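Side-chain contacts in lipid binding protein (Grifola frondosa, PDB 5H0Q), which probably binds membrane domains rich in sphingomyelin and cholesterol, which makes it useful as a probe of those domains: residues Gln10-Arg13 with Glu17-Asp20; Thr74-Glu79 with Asn125-Ser130. All blocks are in the same frame, centred on the assembly; numbering follows the deposited sequence.

Contact 1: residues Gln10-Arg13 with Glu17-Asp20; sequences QYLR and EYKD
Tyr18 lays its ring against Leu12. CD2 of Leu12 sits over the centre of one ring face, 3.7 Å from the centroid and 10° off the ring normal, which makes a CH-pi contact. The two side chains run side by side and point the same way. The opposite face of the Tyr18 ring carries CG of its own neighbour Glu17, so the ring is sandwiched. CG of Tyr18 is anti to the carbonyl carbon (chi1 -59°), which turns the ring along the leucine. CB of Tyr18 also lies 3.3 Å from the backbone O of Leu12. One residue on, CB of Lys19 meets the backbone O of Arg13 at 3.0 Å, a close approach. The lysine chain then leads away, and its NZ forms a salt bridge with Asp20 OD2 at 2.9 Å. The backbone O of Lys19 lies at the edge of the Arg13 guanidinium, 3.6 Å from NH1. That guanidinium is held elsewhere, by a salt bridge to Glu9 and a hydrogen bond from NH1 to the backbone O of Lys21. Ile24 and Asp28 touch both Leu12 and Tyr18. This is a short N-terminal helix with the following loop folded back against it, on the way to helix 26-35.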
ATOM      1  N   GLN A  10     -11.834 -14.802 -15.242  1.00 26.94           N
ATOM      2  CA  GLN A  10     -13.008 -14.520 -16.062  1.00 29.24           C
ATOM      3  C   GLN A  10     -12.880 -13.186 -16.790  1.00 34.39           C
ATOM      4  O   GLN A  10     -13.356 -13.042 -17.920  1.00 36.30           O
ATOM      5  CB  GLN A  10     -14.264 -14.532 -15.194  1.00 47.08           C
ATOM      6  CG  GLN A  10     -14.750 -15.918 -14.873  1.00 65.31           C
ATOM      7  CD  GLN A  10     -15.267 -16.639 -16.102  1.00 97.35           C
ATOM      8  OE1 GLN A  10     -16.030 -16.075 -16.888  1.00120.02           O
ATOM      9  NE2 GLN A  10     -14.846 -17.885 -16.283  1.00 91.04           N
ATOM     10  N   TYR A  11     -12.290 -12.185 -16.131  1.00 30.12           N
ATOM     11  CA  TYR A  11     -11.977 -10.916 -16.788  1.00 33.14           C
ATOM     12  C   TYR A  11     -11.086 -11.139 -18.004  1.00 31.30           C
ATOM     13  O   TYR A  11     -11.357 -10.637 -19.091  1.00 33.72           O
ATOM     14  CB  TYR A  11     -11.302  -9.997 -15.770  1.00 28.61           C
ATOM     15  CG  TYR A  11     -11.072  -8.529 -16.139  1.00 29.93           C
ATOM     16  CD1 TYR A  11     -11.690  -7.523 -15.419  1.00 30.26           C
ATOM     17  CD2 TYR A  11     -10.172  -8.154 -17.134  1.00 30.98           C
ATOM     18  CE1 TYR A  11     -11.447  -6.182 -15.693  1.00 31.63           C
ATOM     19  CE2 TYR A  11      -9.917  -6.802 -17.403  1.00 32.39           C
ATOM     20  CZ  TYR A  11     -10.551  -5.846 -16.673  1.00 32.65           C
ATOM     21  OH  TYR A  11     -10.266  -4.550 -16.963  1.00 34.29           O
ATOM     22  N   LEU A  12     -10.026 -11.942 -17.859  1.00 29.70           N
ATOM     23  CA  LEU A  12      -9.124 -12.095 -18.999  1.00 30.88           C
ATOM     24  C   LEU A  12      -9.701 -12.971 -20.095  1.00 33.46           C
ATOM     25  O   LEU A  12      -9.333 -12.793 -21.265  1.00 35.01           O
ATOM     26  CB  LEU A  12      -7.776 -12.654 -18.561  1.00 29.23           C
ATOM     27  CG  LEU A  12      -6.728 -11.611 -18.184  1.00 28.09           C
ATOM     28  CD1 LEU A  12      -7.086 -10.870 -16.894  1.00 29.84           C
ATOM     29  CD2 LEU A  12      -5.335 -12.230 -18.104  1.00 26.99           C
ATOM     30  N   ARG A  13     -10.605 -13.896 -19.765  1.00 33.58           N
ATOM     31  CA  ARG A  13     -11.126 -14.800 -20.792  1.00 37.84           C
ATOM     32  C   ARG A  13     -12.077 -14.111 -21.756  1.00 39.00           C
ATOM     33  O   ARG A  13     -12.351 -14.667 -22.824  1.00 42.75           O
ATOM     34  CB  ARG A  13     -11.823 -15.999 -20.148  1.00 35.11           C
ATOM     35  CG  ARG A  13     -10.838 -16.981 -19.505  1.00 44.65           C
ATOM     36  CD  ARG A  13     -11.190 -18.436 -19.760  1.00 35.94           C
ATOM     37  NE  ARG A  13     -10.090 -19.321 -19.363  1.00 34.77           N
ATOM     38  CZ  ARG A  13      -9.158 -19.775 -20.187  1.00 35.56           C
ATOM     39  NH1 ARG A  13      -9.190 -19.475 -21.475  1.00 36.08           N
ATOM     40  NH2 ARG A  13      -8.203 -20.579 -19.734  1.00 32.80           N
ATOM     41  N   GLU A  17      -6.864 -10.885 -26.255  1.00 49.57           N
ATOM     42  CA  GLU A  17      -5.515 -11.410 -26.133  1.00 54.80           C
ATOM     43  C   GLU A  17      -5.457 -12.737 -25.391  1.00 52.72           C
ATOM     44  O   GLU A  17      -4.487 -13.479 -25.575  1.00 45.38           O
ATOM     45  CB  GLU A  17      -4.621 -10.374 -25.444  1.00 51.36           C
ATOM     46  CG  GLU A  17      -3.208 -10.877 -25.156  1.00 65.91           C
ATOM     47  CD  GLU A  17      -2.288  -9.770 -24.686  1.00 84.31           C
ATOM     48  OE1 GLU A  17      -2.759  -8.620 -24.579  1.00 88.27           O
ATOM     49  OE2 GLU A  17      -1.095 -10.047 -24.424  1.00 87.31           O
ATOM     50  N   TYR A  18      -6.462 -13.072 -24.571  1.00 45.65           N
ATOM     51  CA  TYR A  18      -6.373 -14.239 -23.696  1.00 39.87           C
ATOM     52  C   TYR A  18      -7.502 -15.255 -23.851  1.00 46.56           C
ATOM     53  O   TYR A  18      -7.408 -16.342 -23.264  1.00 42.66           O
ATOM     54  CB  TYR A  18      -6.326 -13.799 -22.228  1.00 35.05           C
ATOM     55  CG  TYR A  18      -5.163 -12.885 -21.891  1.00 35.22           C
ATOM     56  CD1 TYR A  18      -3.885 -13.403 -21.710  1.00 36.33           C
ATOM     57  CD2 TYR A  18      -5.344 -11.515 -21.723  1.00 37.02           C
ATOM     58  CE1 TYR A  18      -2.821 -12.581 -21.386  1.00 38.04           C
ATOM     59  CE2 TYR A  18      -4.275 -10.682 -21.408  1.00 38.57           C
ATOM     60  CZ  TYR A  18      -3.021 -11.233 -21.228  1.00 36.42           C
ATOM     61  OH  TYR A  18      -1.950 -10.437 -20.917  1.00 40.53           O
ATOM     62  N   LYS A  19      -8.545 -14.958 -24.633  1.00 43.01           N
ATOM     63  CA  LYS A  19      -9.754 -15.776 -24.589  1.00 48.08           C
ATOM     64  C   LYS A  19      -9.506 -17.209 -25.054  1.00 53.19           C
ATOM     65  O   LYS A  19     -10.216 -18.122 -24.623  1.00 53.87           O
ATOM     66  CB  LYS A  19     -10.853 -15.139 -25.438  1.00 47.78           C
ATOM     67  CG  LYS A  19     -10.477 -14.926 -26.889  1.00 50.59           C
ATOM     68  CD  LYS A  19     -11.594 -14.204 -27.636  1.00 52.95           C
ATOM     69  CE  LYS A  19     -11.172 -13.821 -29.039  1.00 71.78           C
ATOM     70  NZ  LYS A  19     -10.820 -15.001 -29.864  1.00 83.96           N
ATOM     71  N   ASP A  20      -8.530 -17.424 -25.934  1.00 45.46           N
ATOM     72  CA  ASP A  20      -8.226 -18.749 -26.468  1.00 44.96           C
ATOM     73  C   ASP A  20      -6.998 -19.379 -25.829  1.00 43.39           C
ATOM     74  O   ASP A  20      -6.532 -20.425 -26.298  1.00 44.63           O
ATOM     75  CB  ASP A  20      -8.039 -18.663 -27.981  1.00 58.85           C
ATOM     76  CG  ASP A  20      -9.294 -18.184 -28.685  1.00 67.62           C
ATOM     77  OD1 ASP A  20     -10.392 -18.658 -28.318  1.00 62.24           O
ATOM     78  OD2 ASP A  20      -9.185 -17.319 -29.582  1.00 71.09           O
TER

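Contact 2: residues Thr74-Glu79 with Asn125-Ser130; sequences TAKIEE and NLDIFS
Lys76 and Asp127 form a salt bridge across the antiparallel five-stranded sheet. Their strands, 73-80 and 126-134, are not neighbours: strand 114-121 runs between them. The nearest CA atoms, those of Lys76 and Asp127, are 8.3 Å apart, so the side chains must reach over the middle strand. Lys76 lies in a classic beta bulge, where Lys76 and Ile77 both face Val119 of that strand. Both residues share backbone hydrogen bonds with Val119. CB of Lys76 points toward the 125-130 segment, and the long side chain continues that way. It bends at chi3 (74°) and again further out, which brings NZ to the carboxylate. The two side chains cross at about a right angle.

Asp127 is a buried residue, and its OD2 has two hydrogen-bond partners: Lys76 NZ and the backbone N of Gly152. The lysine charge probably favours the ionised carboxylate. Ser151 touches both side chains, and Trp154 of helix 153-156 packs on Asp127. The salt bridge therefore sits where the sheet meets the loop leading into that helix. OD1 of Asp127 has the aliphatic part of the lysine beside it, with CD of Lys76 at 3.1 Å. Lys76 NZ meets the syn lone pair of Asp127 OD2 at 2.9 Å.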
ATOM      1  N   THR A  74      -4.454 -10.026   1.289  1.00 18.89           N
ATOM      2  CA  THR A  74      -5.230  -9.934   2.519  1.00 21.89           C
ATOM      3  C   THR A  74      -4.421  -9.191   3.572  1.00 27.01           C
ATOM      4  O   THR A  74      -3.247  -9.500   3.785  1.00 26.81           O
ATOM      5  CB  THR A  74      -5.614 -11.332   3.011  1.00 33.73           C
ATOM      6  OG1 THR A  74      -6.439 -11.953   2.020  1.00 37.87           O
ATOM      7  CG2 THR A  74      -6.374 -11.272   4.331  1.00 35.29           C
ATOM      8  N   ALA A  75      -5.057  -8.234   4.253  1.00 20.19           N
ATOM      9  CA  ALA A  75      -4.401  -7.484   5.316  1.00 23.07           C
ATOM     10  C   ALA A  75      -4.126  -8.429   6.486  1.00 28.06           C
ATOM     11  O   ALA A  75      -5.040  -9.093   6.980  1.00 32.45           O
ATOM     12  CB  ALA A  75      -5.266  -6.313   5.776  1.00 27.45           C
ATOM     13  N   LYS A  76      -2.871  -8.526   6.900  1.00 24.84           N
ATOM     14  CA  LYS A  76      -2.502  -9.424   7.994  1.00 25.94           C
ATOM     15  C   LYS A  76      -2.127  -8.710   9.271  1.00 25.63           C
ATOM     16  O   LYS A  76      -2.361  -9.247  10.366  1.00 27.21           O
ATOM     17  CB  LYS A  76      -1.319 -10.303   7.582  1.00 28.99           C
ATOM     18  CG  LYS A  76      -1.619 -11.203   6.404  1.00 34.90           C
ATOM     19  CD  LYS A  76      -0.473 -12.135   6.135  1.00 62.40           C
ATOM     20  CE  LYS A  76      -0.370 -13.253   7.175  1.00 67.30           C
ATOM     21  NZ  LYS A  76       1.036 -13.467   7.633  1.00 50.94           N
ATOM     22  N   ILE A  77      -1.474  -7.559   9.150  1.00 23.31           N
ATOM     23  CA  ILE A  77      -1.032  -6.757  10.282  1.00 21.13           C
ATOM     24  C   ILE A  77      -1.301  -5.306   9.941  1.00 25.92           C
ATOM     25  O   ILE A  77      -1.068  -4.877   8.805  1.00 27.00           O
ATOM     26  CB  ILE A  77       0.470  -6.935  10.570  1.00 31.43           C
ATOM     27  CG1 ILE A  77       0.784  -8.385  10.902  1.00 30.70           C
ATOM     28  CG2 ILE A  77       0.901  -6.046  11.707  1.00 37.38           C
ATOM     29  CD1 ILE A  77       2.279  -8.710  10.924  1.00 38.03           C
ATOM     30  N   GLU A  78      -1.783  -4.560  10.931  1.00 23.41           N
ATOM     31  CA  GLU A  78      -1.794  -3.100  10.923  1.00 32.91           C
ATOM     32  C   GLU A  78      -1.135  -2.648  12.212  1.00 34.05           C
ATOM     33  O   GLU A  78      -1.482  -3.144  13.284  1.00 42.21           O
ATOM     34  CB  GLU A  78      -3.208  -2.536  10.880  1.00 28.45           C
ATOM     35  CG  GLU A  78      -4.025  -2.896   9.695  1.00 55.81           C
ATOM     36  CD  GLU A  78      -5.454  -2.425   9.862  1.00 79.93           C
ATOM     37  OE1 GLU A  78      -5.751  -1.766  10.888  1.00 58.69           O
ATOM     38  OE2 GLU A  78      -6.281  -2.717   8.974  1.00122.06           O
ATOM     39  N   GLU A  79      -0.183  -1.724  12.124  1.00 23.59           N
ATOM     40  CA  GLU A  79       0.491  -1.272  13.330  1.00 26.29           C
ATOM     41  C   GLU A  79       0.727   0.231  13.264  1.00 27.24           C
ATOM     42  O   GLU A  79       1.225   0.733  12.254  1.00 27.43           O
ATOM     43  CB  GLU A  79       1.814  -2.026  13.496  1.00 26.72           C
ATOM     44  CG  GLU A  79       2.582  -1.716  14.752  1.00 33.21           C
ATOM     45  CD  GLU A  79       1.929  -2.252  16.028  1.00 40.88           C
ATOM     46  OE1 GLU A  79       1.023  -3.105  15.942  1.00 45.74           O
ATOM     47  OE2 GLU A  79       2.341  -1.819  17.125  1.00 47.32           O
ATOM     48  N   ASN A 125       2.140 -16.934  -0.450  1.00 26.98           N
ATOM     49  CA  ASN A 125       2.727 -17.038   0.888  1.00 26.50           C
ATOM     50  C   ASN A 125       3.918 -16.113   1.048  1.00 22.34           C
ATOM     51  O   ASN A 125       4.926 -16.480   1.668  1.00 26.55           O
ATOM     52  CB  ASN A 125       3.119 -18.481   1.218  1.00 40.79           C
ATOM     53  CG  ASN A 125       1.917 -19.353   1.474  1.00 66.82           C
ATOM     54  OD1 ASN A 125       1.002 -18.955   2.195  1.00 71.54           O
ATOM     55  ND2 ASN A 125       1.897 -20.535   0.873  1.00 83.36           N
ATOM     56  N   LEU A 126       3.763 -14.901   0.498  1.00 22.04           N
ATOM     57  CA  LEU A 126       4.621 -13.764   0.748  1.00 24.36           C
ATOM     58  C   LEU A 126       3.842 -12.732   1.556  1.00 23.83           C
ATOM     59  O   LEU A 126       2.613 -12.641   1.472  1.00 25.13           O
ATOM     60  CB  LEU A 126       5.117 -13.130  -0.568  1.00 27.54           C
ATOM     61  CG  LEU A 126       5.946 -14.078  -1.442  1.00 34.28           C
ATOM     62  CD1 LEU A 126       6.409 -13.361  -2.685  1.00 40.49           C
ATOM     63  CD2 LEU A 126       7.146 -14.661  -0.695  1.00 35.48           C
ATOM     64  N   ASP A 127       4.564 -11.971   2.355  1.00 23.98           N
ATOM     65  CA  ASP A 127       4.006 -10.822   3.046  1.00 20.96           C
ATOM     66  C   ASP A 127       4.702  -9.576   2.539  1.00 22.96           C
ATOM     67  O   ASP A 127       5.926  -9.575   2.320  1.00 23.86           O
ATOM     68  CB  ASP A 127       4.178 -10.920   4.563  1.00 25.58           C
ATOM     69  CG  ASP A 127       3.129 -11.787   5.222  1.00 31.92           C
ATOM     70  OD1 ASP A 127       2.157 -12.174   4.555  1.00 32.79           O
ATOM     71  OD2 ASP A 127       3.282 -12.087   6.421  1.00 26.90           O
ATOM     72  N   ILE A 128       3.917  -8.513   2.376  1.00 20.82           N
ATOM     73  CA  ILE A 128       4.436  -7.252   1.893  1.00 21.74           C
ATOM     74  C   ILE A 128       4.266  -6.239   3.007  1.00 22.63           C
ATOM     75  O   ILE A 128       3.134  -5.862   3.323  1.00 24.76           O
ATOM     76  CB  ILE A 128       3.711  -6.777   0.639  1.00 19.88           C
ATOM     77  CG1 ILE A 128       3.762  -7.829  -0.454  1.00 21.42           C
ATOM     78  CG2 ILE A 128       4.348  -5.472   0.173  1.00 21.99           C
ATOM     79  CD1 ILE A 128       2.832  -7.573  -1.616  1.00 23.19           C
ATOM     80  N   PHE A 129       5.380  -5.759   3.553  1.00 23.53           N
ATOM     81  CA  PHE A 129       5.379  -4.674   4.531  1.00 20.96           C
ATOM     82  C   PHE A 129       5.309  -3.337   3.800  1.00 20.76           C
ATOM     83  O   PHE A 129       6.125  -3.069   2.919  1.00 22.21           O
ATOM     84  CB  PHE A 129       6.651  -4.764   5.371  1.00 25.61           C
ATOM     85  CG  PHE A 129       6.830  -3.660   6.380  1.00 24.63           C
ATOM     86  CD1 PHE A 129       7.296  -2.420   5.984  1.00 29.09           C
ATOM     87  CD2 PHE A 129       6.583  -3.874   7.725  1.00 31.18           C
ATOM     88  CE1 PHE A 129       7.487  -1.399   6.899  1.00 27.07           C
ATOM     89  CE2 PHE A 129       6.781  -2.855   8.658  1.00 32.20           C
ATOM     90  CZ  PHE A 129       7.247  -1.618   8.241  1.00 27.03           C
ATOM     91  N   SER A 130       4.328  -2.502   4.158  1.00 19.90           N
ATOM     92  CA  SER A 130       4.197  -1.175   3.580  1.00 20.51           C
ATOM     93  C   SER A 130       4.129  -0.175   4.723  1.00 21.74           C
ATOM     94  O   SER A 130       3.135  -0.129   5.453  1.00 23.66           O
ATOM     95  CB  SER A 130       2.962  -1.095   2.698  1.00 21.57           C
ATOM     96  OG  SER A 130       3.029  -2.091   1.692  1.00 26.69           O
TER

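Overall arrangement
From the N terminus, strand 2-3 joins the mixed sheet, and helix 9-13 follows. Contact 1 closes a short loop of three residues straight after it, so it is local to the N-terminal region before helix 26-35. The chain then runs through helices 26-35 and 41-55 and strand 60-68. It enters the five-stranded sheet at strand 73-80, where contact 2 opens. Contact 2 closes on strand 126-134, with 45 residues lying between its segments. The two contacts follow in series and neither nest nor cross. The centres of contact 1 and contact 2 lie about 30 Å apart, and the nearest atoms of contact 1 and contact 2 about 18 Å. Contact 1 joins helix 9-13 to the loop after it, and contact 2 links two strands of the sheet.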